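Side-chain contacts in cryptochrome DASH (Arabidopsis thaliana, PDB 2J4D), which repairs cyclobutane pyrimidine dimers in single-stranded DNA, binds DNA without sequence specificity, carries FAD and a folate antenna, and may act as a photoreceptor: residues Ser33-Arg36 and Lys37-Val41; His80-Phe84 and Phe85-Lys89; Arg106-Leu109 and Met110-Gly113; Phe301-Glu304 and Glu305-Tyr309; Tyr373-Ile376 and Asp377-Lys381. One frame throughout, in Å; residues are numbered along the deposited sequence.

Contact 1: Ser33-Arg36 and Lys37-Val41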
# COMPACT_ATOMS: atom_id res chain seq x y z
N SER A 33 29.11 15.36 11.90
CA SER A 33 28.58 16.69 11.58
C SER A 33 27.22 17.12 12.15
O SER A 33 26.77 18.23 11.89
CB SER A 33 28.54 16.87 10.05
OG SER A 33 27.20 16.91 9.58
N VAL A 34 26.54 16.26 12.90
CA VAL A 34 25.26 16.71 13.45
C VAL A 34 25.34 16.86 14.96
O VAL A 34 25.66 15.92 15.69
CB VAL A 34 24.09 15.77 13.06
CG1 VAL A 34 24.58 14.36 12.99
CG2 VAL A 34 22.93 15.93 14.04
N LYS A 35 25.08 18.10 15.39
CA LYS A 35 25.10 18.49 16.79
C LYS A 35 23.67 18.48 17.31
O LYS A 35 22.80 19.17 16.78
CB LYS A 35 25.69 19.90 16.94
CG LYS A 35 24.89 20.99 16.22
CD LYS A 35 25.34 21.21 14.78
CE LYS A 35 24.22 21.03 13.76
NZ LYS A 35 24.17 19.64 13.23
N ARG A 36 23.42 17.72 18.37
CA ARG A 36 22.08 17.63 18.92
C ARG A 36 21.94 18.31 20.27
O ARG A 36 20.83 18.56 20.73
CB ARG A 36 21.69 16.16 19.04
CG ARG A 36 21.94 15.38 17.77
CD ARG A 36 21.39 14.00 17.91
NE ARG A 36 19.96 14.05 18.14
CZ ARG A 36 19.30 13.21 18.93
NH1 ARG A 36 19.95 12.25 19.57
NH2 ARG A 36 17.99 13.32 19.07
N LYS A 37 23.07 18.63 20.89
CA LYS A 37 23.09 19.27 22.21
C LYS A 37 22.20 20.52 22.32
O LYS A 37 22.32 21.46 21.55
CB LYS A 37 24.53 19.61 22.58
CG LYS A 37 24.83 19.49 24.07
CD LYS A 37 26.33 19.32 24.34
CE LYS A 37 26.86 17.99 23.80
NZ LYS A 37 28.27 17.72 24.22
N GLY A 38 21.31 20.48 23.31
CA GLY A 38 20.41 21.59 23.56
C GLY A 38 19.22 21.77 22.63
O GLY A 38 18.43 22.69 22.82
N LYS A 39 19.06 20.89 21.64
CA LYS A 39 17.95 21.04 20.70
C LYS A 39 16.57 20.64 21.23
O LYS A 39 15.56 20.84 20.55
CB LYS A 39 18.27 20.33 19.38
CG LYS A 39 19.37 21.05 18.61
CD LYS A 39 19.60 20.50 17.22
CE LYS A 39 20.65 21.33 16.50
NZ LYS A 39 20.93 20.82 15.14
N GLY A 40 16.53 20.09 22.43
CA GLY A 40 15.26 19.72 23.04
C GLY A 40 14.54 18.49 22.53
O GLY A 40 15.04 17.73 21.70
N VAL A 41 13.32 18.33 23.03
CA VAL A 41 12.48 17.19 22.68
C VAL A 41 11.66 17.37 21.41
O VAL A 41 11.17 18.46 21.11
CB VAL A 41 11.50 16.88 23.83
CG1 VAL A 41 10.57 15.74 23.43
CG2 VAL A 41 12.29 16.51 25.09

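Contact 2: His80-Phe84 and Phe85-Lys89. With MHF (5,10-methenyl-6,7,8-trihydrofolic acid), chain D.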
# COMPACT_ATOMS: atom_id res chain seq x y z
N HIS A 80 -13.85 2.29 11.60
CA HIS A 80 -15.27 2.57 11.52
C HIS A 80 -15.71 1.99 10.18
O HIS A 80 -15.42 0.83 9.92
CB HIS A 80 -15.53 4.08 11.62
CG HIS A 80 -15.40 4.60 13.01
ND1 HIS A 80 -15.33 5.95 13.30
CD2 HIS A 80 -15.34 3.96 14.21
CE1 HIS A 80 -15.22 6.11 14.61
NE2 HIS A 80 -15.23 4.92 15.18
N THR A 81 -16.36 2.77 9.32
CA THR A 81 -16.80 2.20 8.03
C THR A 81 -16.44 3.03 6.81
O THR A 81 -16.08 4.21 6.92
CB THR A 81 -18.32 2.00 8.03
OG1 THR A 81 -18.96 3.24 8.33
CG2 THR A 81 -18.72 0.96 9.08
N THR A 82 -16.55 2.43 5.63
CA THR A 82 -16.24 3.14 4.40
C THR A 82 -17.26 4.25 4.16
O THR A 82 -18.39 4.20 4.64
CB THR A 82 -16.15 2.20 3.19
OG1 THR A 82 -17.38 1.48 3.03
CG2 THR A 82 -15.00 1.20 3.39
N HIS A 83 -16.82 5.26 3.42
CA HIS A 83 -17.59 6.47 3.15
C HIS A 83 -19.00 6.39 2.58
O HIS A 83 -19.96 6.87 3.21
CB HIS A 83 -16.74 7.40 2.27
CG HIS A 83 -17.28 8.79 2.14
ND1 HIS A 83 -18.28 9.12 1.25
CD2 HIS A 83 -16.94 9.94 2.78
CE1 HIS A 83 -18.53 10.42 1.35
NE2 HIS A 83 -17.74 10.94 2.26
N PHE A 84 -19.13 5.81 1.40
CA PHE A 84 -20.43 5.73 0.75
C PHE A 84 -21.28 4.50 1.07
O PHE A 84 -22.48 4.62 1.25
CB PHE A 84 -20.27 5.84 -0.77
CG PHE A 84 -19.79 7.19 -1.23
CD1 PHE A 84 -20.63 8.30 -1.17
CD2 PHE A 84 -18.49 7.36 -1.71
CE1 PHE A 84 -20.18 9.56 -1.57
CE2 PHE A 84 -18.04 8.62 -2.12
CZ PHE A 84 -18.88 9.72 -2.05
N PHE A 85 -20.65 3.33 1.15
CA PHE A 85 -21.39 2.09 1.37
C PHE A 85 -21.20 1.41 2.72
O PHE A 85 -21.70 0.31 2.95
CB PHE A 85 -21.05 1.12 0.24
CG PHE A 85 -21.36 1.68 -1.11
CD1 PHE A 85 -22.69 1.77 -1.54
CD2 PHE A 85 -20.36 2.23 -1.90
CE1 PHE A 85 -23.01 2.41 -2.74
CE2 PHE A 85 -20.67 2.88 -3.10
CZ PHE A 85 -22.00 2.97 -3.52
N ASN A 86 -20.49 2.09 3.61
CA ASN A 86 -20.23 1.62 4.95
C ASN A 86 -19.78 0.18 5.19
O ASN A 86 -20.35 -0.52 6.04
CB ASN A 86 -21.44 1.94 5.84
CG ASN A 86 -21.80 3.40 5.80
OD1 ASN A 86 -22.65 3.83 5.01
ND2 ASN A 86 -21.14 4.20 6.64
N PHE A 87 -18.77 -0.27 4.45
CA PHE A 87 -18.21 -1.60 4.68
C PHE A 87 -17.18 -1.30 5.77
O PHE A 87 -16.99 -0.14 6.12
CB PHE A 87 -17.47 -2.11 3.43
CG PHE A 87 -18.30 -2.09 2.18
CD1 PHE A 87 -19.67 -2.36 2.22
CD2 PHE A 87 -17.70 -1.87 0.94
CE1 PHE A 87 -20.42 -2.40 1.05
CE2 PHE A 87 -18.44 -1.90 -0.23
CZ PHE A 87 -19.81 -2.17 -0.18
N PRO A 88 -16.52 -2.32 6.35
CA PRO A 88 -15.54 -2.01 7.40
C PRO A 88 -14.43 -1.10 6.82
O PRO A 88 -13.95 -1.35 5.71
CB PRO A 88 -15.00 -3.38 7.79
CG PRO A 88 -16.16 -4.30 7.49
CD PRO A 88 -16.68 -3.78 6.18
N LYS A 89 -14.04 -0.06 7.56
CA LYS A 89 -13.01 0.85 7.07
C LYS A 89 -11.70 0.09 6.87
O LYS A 89 -10.99 0.29 5.88
CB LYS A 89 -12.83 2.02 8.05
CG LYS A 89 -11.80 3.07 7.62
CD LYS A 89 -12.20 3.79 6.32
CE LYS A 89 -11.28 4.99 6.06
NZ LYS A 89 -11.53 5.66 4.75
N1 MHF D . -9.30 6.68 2.18
C2 MHF D . -8.26 7.47 2.61
NA2 MHF D . -7.11 6.89 3.05
N3 MHF D . -8.36 8.81 2.61
C4 MHF D . -9.51 9.44 2.20
O4 MHF D . -9.58 10.68 2.22
C4A MHF D . -10.61 8.65 1.77
N5 MHF D . -11.86 9.19 1.36
C6 MHF D . -13.09 8.34 1.25
C7 MHF D . -12.67 7.06 0.50
N8 MHF D . -11.56 6.46 1.30
C8A MHF D . -10.49 7.25 1.75
C9 MHF D . -14.16 9.22 0.54
N10 MHF D . -13.39 10.43 0.18
C11 MHF D . -12.33 10.56 1.18
C12 MHF D . -15.68 14.05 -0.20
C13 MHF D . -16.06 12.86 -0.89
C14 MHF D . -15.32 11.68 -0.74
C15 MHF D . -14.18 11.65 0.11
C16 MHF D . -13.81 12.86 0.83
C17 MHF D . -14.56 14.04 0.67
C MHF D . -16.46 15.30 -0.44
O MHF D . -17.41 15.26 -1.22
N MHF D . -16.14 16.46 0.18
CA MHF D . -16.91 17.67 -0.10
CB MHF D . -16.87 18.61 1.10
CG MHF D . -17.44 18.02 2.37
CD MHF D . -18.88 17.58 2.20
OE1 MHF D . -19.75 18.46 2.07
OE2 MHF D . -19.13 16.35 2.18
CT MHF D . -16.34 18.39 -1.33
O1 MHF D . -15.21 18.06 -1.74
O2 MHF D . -17.03 19.28 -1.87

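Contact 3: Arg106-Leu109 and Met110-Gly113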
# COMPACT_ATOMS: atom_id res chain seq x y z
N ARG A 106 8.44 -1.21 16.53
CA ARG A 106 8.92 -1.03 17.89
C ARG A 106 10.25 -1.78 18.05
O ARG A 106 11.21 -1.25 18.60
CB ARG A 106 7.89 -1.57 18.89
CG ARG A 106 8.45 -1.80 20.30
CD ARG A 106 7.33 -2.14 21.29
NE ARG A 106 6.63 -0.93 21.72
CZ ARG A 106 5.46 -0.93 22.37
NH1 ARG A 106 4.84 -2.07 22.66
NH2 ARG A 106 4.92 0.23 22.74
N LYS A 107 10.30 -3.01 17.55
CA LYS A 107 11.52 -3.80 17.65
C LYS A 107 12.71 -3.12 16.98
O LYS A 107 13.80 -3.03 17.56
CB LYS A 107 11.28 -5.18 17.02
CG LYS A 107 12.53 -6.02 16.85
CD LYS A 107 12.17 -7.39 16.30
CE LYS A 107 13.16 -7.86 15.24
NZ LYS A 107 12.82 -9.21 14.72
N ASN A 108 12.51 -2.62 15.77
CA ASN A 108 13.60 -1.96 15.05
C ASN A 108 14.00 -0.62 15.66
O ASN A 108 15.16 -0.22 15.58
CB ASN A 108 13.24 -1.80 13.57
CG ASN A 108 13.22 -3.14 12.85
OD1 ASN A 108 14.08 -3.98 13.09
ND2 ASN A 108 12.24 -3.33 11.97
N LEU A 109 13.04 0.08 16.26
CA LEU A 109 13.36 1.35 16.90
C LEU A 109 14.20 1.03 18.14
O LEU A 109 15.19 1.71 18.43
CB LEU A 109 12.08 2.10 17.29
CG LEU A 109 11.36 2.76 16.11
CD1 LEU A 109 10.01 3.29 16.56
CD2 LEU A 109 12.22 3.88 15.56
N MET A 110 13.81 -0.01 18.87
CA MET A 110 14.56 -0.38 20.07
C MET A 110 16.01 -0.72 19.74
O MET A 110 16.92 -0.41 20.50
CB MET A 110 13.89 -1.56 20.77
CG MET A 110 12.54 -1.20 21.36
SD MET A 110 11.78 -2.56 22.23
CE MET A 110 10.77 -1.69 23.36
N LYS A 111 16.24 -1.34 18.58
CA LYS A 111 17.60 -1.69 18.21
C LYS A 111 18.48 -0.46 18.03
O LYS A 111 19.70 -0.54 18.15
CB LYS A 111 17.60 -2.54 16.94
CG LYS A 111 16.79 -3.81 17.11
CD LYS A 111 17.01 -4.80 15.99
CE LYS A 111 16.67 -4.21 14.64
NZ LYS A 111 16.48 -5.30 13.63
N ARG A 112 17.86 0.69 17.75
CA ARG A 112 18.60 1.93 17.57
C ARG A 112 18.53 2.82 18.81
O ARG A 112 18.86 4.01 18.74
CB ARG A 112 18.07 2.69 16.35
CG ARG A 112 17.93 1.81 15.12
CD ARG A 112 18.67 2.35 13.91
NE ARG A 112 18.44 1.50 12.75
CZ ARG A 112 18.96 1.71 11.54
NH1 ARG A 112 19.75 2.75 11.31
NH2 ARG A 112 18.68 0.87 10.54
N GLY A 113 18.11 2.26 19.94
CA GLY A 113 18.05 3.04 21.17
C GLY A 113 16.77 3.82 21.43
O GLY A 113 16.73 4.66 22.34
O HOH W 1 16.71 -0.72 13.22

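Contact 4: Phe301-Glu304 and Glu305-Tyr309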
# COMPACT_ATOMS: atom_id res chain seq x y z
N PHE A 301 14.72 3.18 -1.69
CA PHE A 301 15.48 2.00 -1.29
C PHE A 301 15.41 0.95 -2.41
O PHE A 301 16.43 0.40 -2.83
CB PHE A 301 14.88 1.42 0.00
CG PHE A 301 15.27 -0.01 0.27
CD1 PHE A 301 16.59 -0.36 0.53
CD2 PHE A 301 14.30 -1.01 0.24
CE1 PHE A 301 16.95 -1.68 0.76
CE2 PHE A 301 14.65 -2.35 0.48
CZ PHE A 301 15.98 -2.68 0.74
N ILE A 302 14.20 0.69 -2.90
CA ILE A 302 14.03 -0.29 -3.97
C ILE A 302 14.87 0.08 -5.19
O ILE A 302 15.51 -0.78 -5.80
CB ILE A 302 12.54 -0.42 -4.39
CG1 ILE A 302 11.72 -0.99 -3.22
CG2 ILE A 302 12.40 -1.34 -5.62
CD1 ILE A 302 10.21 -0.86 -3.39
N TYR A 303 14.88 1.36 -5.54
CA TYR A 303 15.65 1.83 -6.69
C TYR A 303 17.14 1.54 -6.52
O TYR A 303 17.81 1.09 -7.45
CB TYR A 303 15.44 3.34 -6.89
CG TYR A 303 16.29 3.92 -8.00
CD1 TYR A 303 16.12 3.50 -9.32
CD2 TYR A 303 17.26 4.88 -7.73
CE1 TYR A 303 16.91 4.03 -10.35
CE2 TYR A 303 18.06 5.41 -8.75
CZ TYR A 303 17.88 4.98 -10.05
OH TYR A 303 18.67 5.48 -11.06
N GLU A 304 17.67 1.79 -5.33
CA GLU A 304 19.08 1.53 -5.10
C GLU A 304 19.39 0.04 -5.18
O GLU A 304 20.47 -0.34 -5.62
CB GLU A 304 19.52 2.10 -3.75
CG GLU A 304 19.64 3.62 -3.79
CD GLU A 304 20.43 4.18 -2.62
OE1 GLU A 304 19.82 4.89 -1.79
OE2 GLU A 304 21.65 3.92 -2.53
N GLU A 305 18.44 -0.80 -4.77
CA GLU A 305 18.63 -2.24 -4.84
C GLU A 305 18.62 -2.66 -6.31
O GLU A 305 19.39 -3.54 -6.73
CB GLU A 305 17.53 -2.97 -4.07
CG GLU A 305 17.69 -2.88 -2.56
CD GLU A 305 18.92 -3.62 -2.06
OE1 GLU A 305 19.04 -4.83 -2.31
OE2 GLU A 305 19.78 -2.98 -1.42
N VAL A 306 17.74 -2.05 -7.10
CA VAL A 306 17.66 -2.33 -8.53
C VAL A 306 18.98 -1.89 -9.21
O VAL A 306 19.49 -2.58 -10.10
CB VAL A 306 16.48 -1.57 -9.20
CG1 VAL A 306 16.60 -1.65 -10.72
CG2 VAL A 306 15.16 -2.17 -8.76
N GLN A 307 19.52 -0.75 -8.80
CA GLN A 307 20.78 -0.27 -9.37
C GLN A 307 21.89 -1.27 -9.09
O GLN A 307 22.70 -1.58 -9.97
CB GLN A 307 21.19 1.07 -8.76
CG GLN A 307 20.38 2.28 -9.20
CD GLN A 307 20.87 3.54 -8.51
OE1 GLN A 307 20.87 3.64 -7.28
NE2 GLN A 307 21.31 4.51 -9.31
N ARG A 308 21.93 -1.77 -7.86
CA ARG A 308 22.96 -2.73 -7.50
C ARG A 308 22.78 -4.02 -8.30
O ARG A 308 23.76 -4.62 -8.76
CB ARG A 308 22.94 -3.02 -6.00
CG ARG A 308 24.17 -3.82 -5.56
CD ARG A 308 24.41 -3.81 -4.06
NE ARG A 308 23.65 -4.85 -3.37
CZ ARG A 308 22.48 -4.65 -2.78
NH1 ARG A 308 21.95 -3.43 -2.79
NH2 ARG A 308 21.86 -5.65 -2.18
N TYR A 309 21.53 -4.43 -8.48
CA TYR A 309 21.24 -5.64 -9.25
C TYR A 309 21.72 -5.48 -10.68
O TYR A 309 22.37 -6.39 -11.24
CB TYR A 309 19.74 -5.92 -9.25
CG TYR A 309 19.33 -7.22 -9.91
CD1 TYR A 309 19.16 -8.38 -9.16
CD2 TYR A 309 19.08 -7.28 -11.29
CE1 TYR A 309 18.74 -9.57 -9.76
CE2 TYR A 309 18.66 -8.46 -11.89
CZ TYR A 309 18.49 -9.60 -11.13
OH TYR A 309 18.05 -10.77 -11.72

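Contact 5: Tyr373-Ile376 and Asp377-Lys381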
# COMPACT_ATOMS: atom_id res chain seq x y z
N TYR A 373 -18.85 -16.82 -13.04
CA TYR A 373 -17.73 -16.76 -13.98
C TYR A 373 -16.48 -17.04 -13.17
O TYR A 373 -16.07 -16.23 -12.35
CB TYR A 373 -17.66 -15.37 -14.61
CG TYR A 373 -18.86 -15.08 -15.47
CD1 TYR A 373 -18.94 -15.58 -16.77
CD2 TYR A 373 -19.92 -14.32 -14.99
CE1 TYR A 373 -20.05 -15.34 -17.56
CE2 TYR A 373 -21.04 -14.08 -15.78
CZ TYR A 373 -21.09 -14.59 -17.07
OH TYR A 373 -22.18 -14.33 -17.87
N PRO A 374 -15.87 -18.22 -13.39
CA PRO A 374 -14.66 -18.61 -12.66
C PRO A 374 -13.57 -17.55 -12.56
O PRO A 374 -13.04 -17.31 -11.48
CB PRO A 374 -14.22 -19.87 -13.40
CG PRO A 374 -15.54 -20.48 -13.81
CD PRO A 374 -16.27 -19.27 -14.34
N LEU A 375 -13.22 -16.93 -13.68
CA LEU A 375 -12.17 -15.91 -13.66
C LEU A 375 -12.47 -14.83 -12.63
O LEU A 375 -11.59 -14.44 -11.86
CB LEU A 375 -12.01 -15.28 -15.05
CG LEU A 375 -10.82 -14.32 -15.17
CD1 LEU A 375 -9.55 -15.00 -14.69
CD2 LEU A 375 -10.68 -13.87 -16.62
N ILE A 376 -13.72 -14.36 -12.61
CA ILE A 376 -14.13 -13.33 -11.66
C ILE A 376 -14.13 -13.87 -10.23
O ILE A 376 -13.47 -13.32 -9.35
CB ILE A 376 -15.55 -12.80 -11.95
CG1 ILE A 376 -15.64 -12.26 -13.39
CG2 ILE A 376 -15.92 -11.71 -10.94
CD1 ILE A 376 -14.61 -11.19 -13.73
N ASP A 377 -14.86 -14.96 -10.02
CA ASP A 377 -15.00 -15.55 -8.69
C ASP A 377 -13.69 -15.94 -8.02
O ASP A 377 -13.52 -15.70 -6.82
CB ASP A 377 -15.93 -16.77 -8.74
CG ASP A 377 -17.34 -16.41 -9.18
OD1 ASP A 377 -17.74 -15.24 -8.97
OD2 ASP A 377 -18.06 -17.28 -9.73
N ALA A 378 -12.77 -16.53 -8.78
CA ALA A 378 -11.49 -16.93 -8.23
C ALA A 378 -10.75 -15.69 -7.70
O ALA A 378 -10.17 -15.72 -6.62
CB ALA A 378 -10.65 -17.63 -9.31
N ASN A 379 -10.78 -14.61 -8.47
CA ASN A 379 -10.11 -13.39 -8.04
C ASN A 379 -10.75 -12.80 -6.80
O ASN A 379 -10.05 -12.40 -5.86
CB ASN A 379 -10.10 -12.37 -9.19
CG ASN A 379 -8.88 -12.51 -10.09
OD1 ASN A 379 -7.76 -12.16 -9.70
ND2 ASN A 379 -9.08 -13.05 -11.29
N MET A 380 -12.08 -12.76 -6.75
CA MET A 380 -12.76 -12.19 -5.59
C MET A 380 -12.54 -13.06 -4.36
O MET A 380 -12.49 -12.56 -3.23
CB MET A 380 -14.25 -12.02 -5.87
CG MET A 380 -14.55 -11.08 -7.04
SD MET A 380 -13.69 -9.48 -6.91
CE MET A 380 -14.49 -8.81 -5.42
N LYS A 381 -12.41 -14.37 -4.56
CA LYS A 381 -12.17 -15.26 -3.44
C LYS A 381 -10.73 -15.06 -2.96
O LYS A 381 -10.45 -15.07 -1.76
CB LYS A 381 -12.41 -16.72 -3.85
CG LYS A 381 -12.46 -17.69 -2.67
CD LYS A 381 -12.84 -19.11 -3.10
CE LYS A 381 -14.24 -19.17 -3.73
NZ LYS A 381 -15.36 -18.84 -2.79

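Contact 1: Ser33-Arg36 and Lys37-Val41
Lys-39 runs back along the chain and brings its ammonium to the carbonyl of Lys-35. Its side chain is fully stretched beyond CG, and CG sits beside the backbone N (chi1 -70°). CG passes Arg-36 O at 3.6 Å. CD and CE then skirt Lys-35 O, and NZ ends in a weak hydrogen bond to Lys-35 O at 3.0 Å. Lys-35 lies across this rod at a slant. It is bent at three torsions, and its CE comes to 3.6 Å from Lys-39 NZ. The bends turn Lys-35 NZ towards Ser-33, where it donates to Ser-33 O at 3.2 Å, in the carbonyl plane and on a lone pair.

The backbone beneath is a type II beta turn from Arg-36 to Lys-39, with Gly-38 at positive phi. It is closed by Lys-39 N to Arg-36 O at 3.1 Å. The Arg-36 guanidinium bonds to Trp-62 O through NE, to Ser-65 OG through NH2 and to Gly-218 O through NH1. The turn lies at the surface and leads from helix 12-26 into strand 41-46 of the alpha/beta domain.

Lys-35 NZ and Lys-39 NZ are 3.9 Å apart, so two like charges probably repel. Carbonyl oxygens probably offset this: Lys-35 NZ donates to Ser-33 O, while Lys-39 NZ holds Ser-63 O as well as its weak bond to Lys-35 O.

Contact 2: His80-Phe84 and Phe85-Lys89
Thr-81 and Pro-88 are bridged through their backbones in the loop between strand 67-74 and helix 92-111, which forms part of the pocket for the folate antenna MHF. The loop folds back on itself at this single bridge. Lys-89 N donates to His-80 O, and Thr-82 N donates to Phe-87 O at 2.7 Å.

With chi1 at 58°, Thr-82 OG1 is turned to accept a hydrogen bond from Phe-87 N at 2.6 Å. It is also hydrogen-bonded to Glu-414 OE1. Next to it, the Asn-86 amide reaches slantwise to Thr-81. ND2 meets Thr-81 OG1 at 2.9 Å, nearly straight (171°) and in the amide plane. Asn-86 N makes a weak bond to Thr-82 O.

Two aromatic residues meet at the bend. Phe-84 CB sits over one face of the Phe-85 ring, 4.1 Å from its centroid, a CH-pi contact. Arg-410 of helix 409-419 makes a cation-pi contact with Phe-84.

His-83 and Lys-89 meet the folate. MHF C14 lies over one face of the His-83 ring, and His-83 CG is 3.5 Å from MHF C9. Lys-89 NZ comes to 3.5 Å from MHF N8 and forms salt bridges with Glu-417 and Glu-148. The hydrogen bonds inside the loop probably help to fix the backbone that carries both pocket residues, while the two carboxylates probably balance the lysine charge beside the pterin ring.

Contact 3: Arg106-Leu109 and Met110-Gly113
Lys-111 NZ reaches back to Asn-108 OD1 at the end of helix 92-111, which closes in a Schellman motif with Gly-113 as its C-prime residue. Leu-114 N bonds to Leu-109 O, and Gly-113 N to Met-110 O at 3.0 Å. Gly-113 has positive phi. The regular helix bonds before it are Met-110 N to Arg-106 O and Lys-111 N to Lys-107 O. Arg-112 N instead takes Leu-109 O at 2.9 Å, from above the carbonyl plane.

Asn-108 and Lys-111 lie side by side. The lysine bends at chi3 (-58°), which brings NZ to 2.8 Å from Asn-108 OD1, nearly along the C=O axis. Asn-108 ND2 has a weak bond to Ser-253 OG. Lys-107 NZ, 5.5 Å from Lys-111 NZ, forms a salt bridge with Asp-16 of helix 12-26.

Arg-106 and Met-110 also run alongside each other. Met-110 CE touches Arg-106 CG at 3.8 Å, while the arginine's NH2 is taken by Leu-116 O and Gly-227 O. Arg-112 is buried. Its NH1 donates to Pro-214 O, and its guanidinium makes a cation-pi contact with Phe-23 of helix 12-26. A water lies in the plane of that guanidinium, at its edge. It accepts from Arg-112 NE at 2.9 Å and donates to Asn-108 O at 2.9 Å.

Contact 4: Phe301-Glu304 and Glu305-Tyr309
Glu-305 sets its CG over one face of the Phe-301 ring, one turn earlier in helix 299-312. CG is 4.0 Å from the ring centroid, a CH-pi contact. The glutamate chain bends at chi2 (-66°), and this lays the carboxylate beyond the ring, their planes 28° apart. Arg-308 grips this carboxylate end-on. NH1 meets OE2 at 2.6 Å in a nearly straight salt bridge, in the guanidinium plane but above that of the carboxylate. NH2 meets OE1 at 2.9 Å on the syn side. Tyr-26 OH and Trp-264 NE1 also bond to the acid, so both oxygens of this buried group have two partners. That would probably help to keep it ionised.

Gln-307 makes the second pairing. Its CG lies over one face of the Tyr-303 ring, towards the rim, 4.0 Å from the centroid. The amide stacks at the CE2 side, past the rim, its plane 25° from that of the ring. Gln-307 CD is 3.4 Å from Tyr-303 CE2.

Glu-304 brings CG to 3.7 Å from Gln-307 OE1, with its carboxylate steeply turned from the amide. Its acid end is held by Arg-212 and Ser-210.

The helix has neighbours on several sides. Phe-301 packs on Val-259 of helix 252-265 and Thr-22 of helix 12-26. Ile-302, Tyr-303 and Val-306 rest on helix 317-339, and Ile-302 also touches Phe-288, a probable FAD-binding residue.

Contact 5: Tyr373-Ile376 and Asp377-Lys381
Asn-379 runs alongside Leu-375 at the start of helix 374-386. Asn-379 ND2 donates to Leu-375 O at 2.9 Å, and that oxygen lies close to the amide plane. The backbone bond to the same oxygen, from Asn-379 N, is stretched to 3.5 Å and weak. The side chain thus makes the shorter bond to this carbonyl.

The tight part is the buried helix start, packed on several sides. Ala-378 CB presses to 3.2 Å from Pro-374 O and touches Tyr-463 and Trp-467 of helix 462-467. Leu-375 packs on Gln-453 and Ala-454 of helix 450-457. Ile-376 meets Ile-396 and Phe-400 of helix 391-404.

The looser part lies between Ile-376 and Met-380. The isoleucine methyl CG2, set opposite its own backbone N, comes only to 4.2 Å from Met-380 CG. Lys-381 has no side-chain contact with 373-376 and is partly exposed, unlike the buried residues before it.

Tyr-373 is the N-cap residue. Its carbonyl takes Asp-377 N at 2.9 Å, almost straight (174°), while its OH reaches Val-492 O. The Asp-377 carboxylate turns back towards the helix start. OD1 bonds to Thr-371 OG1, and OD2 to Gly-372 N and Tyr-487 OH. The acid is buried, yet three hydrogen bonds hold it. Its place near the positive end of the helix dipole would probably stabilise a negative charge.

How the contacts relate
The five contacts follow one another along the chain and none touches another. Contact 2 alone borders the folate antenna, and its Lys-89 side chain is about 12 Å from FAD. Contacts 4 and 5 also come near the flavin: the side chain of Ile-302 is about 7 Å from FAD and that of Asn-379 about 10 Å. Contacts 1 and 3 lie away from the annotated sites, with nearest atoms about 8 Å apart. Helix 12-26 links contacts 3 and 4, because both pack against it; their centres are about 25 Å apart. Contacts 1 and 5 are farthest apart, with centres about 56 Å from each other on opposite sides of the chain's centre.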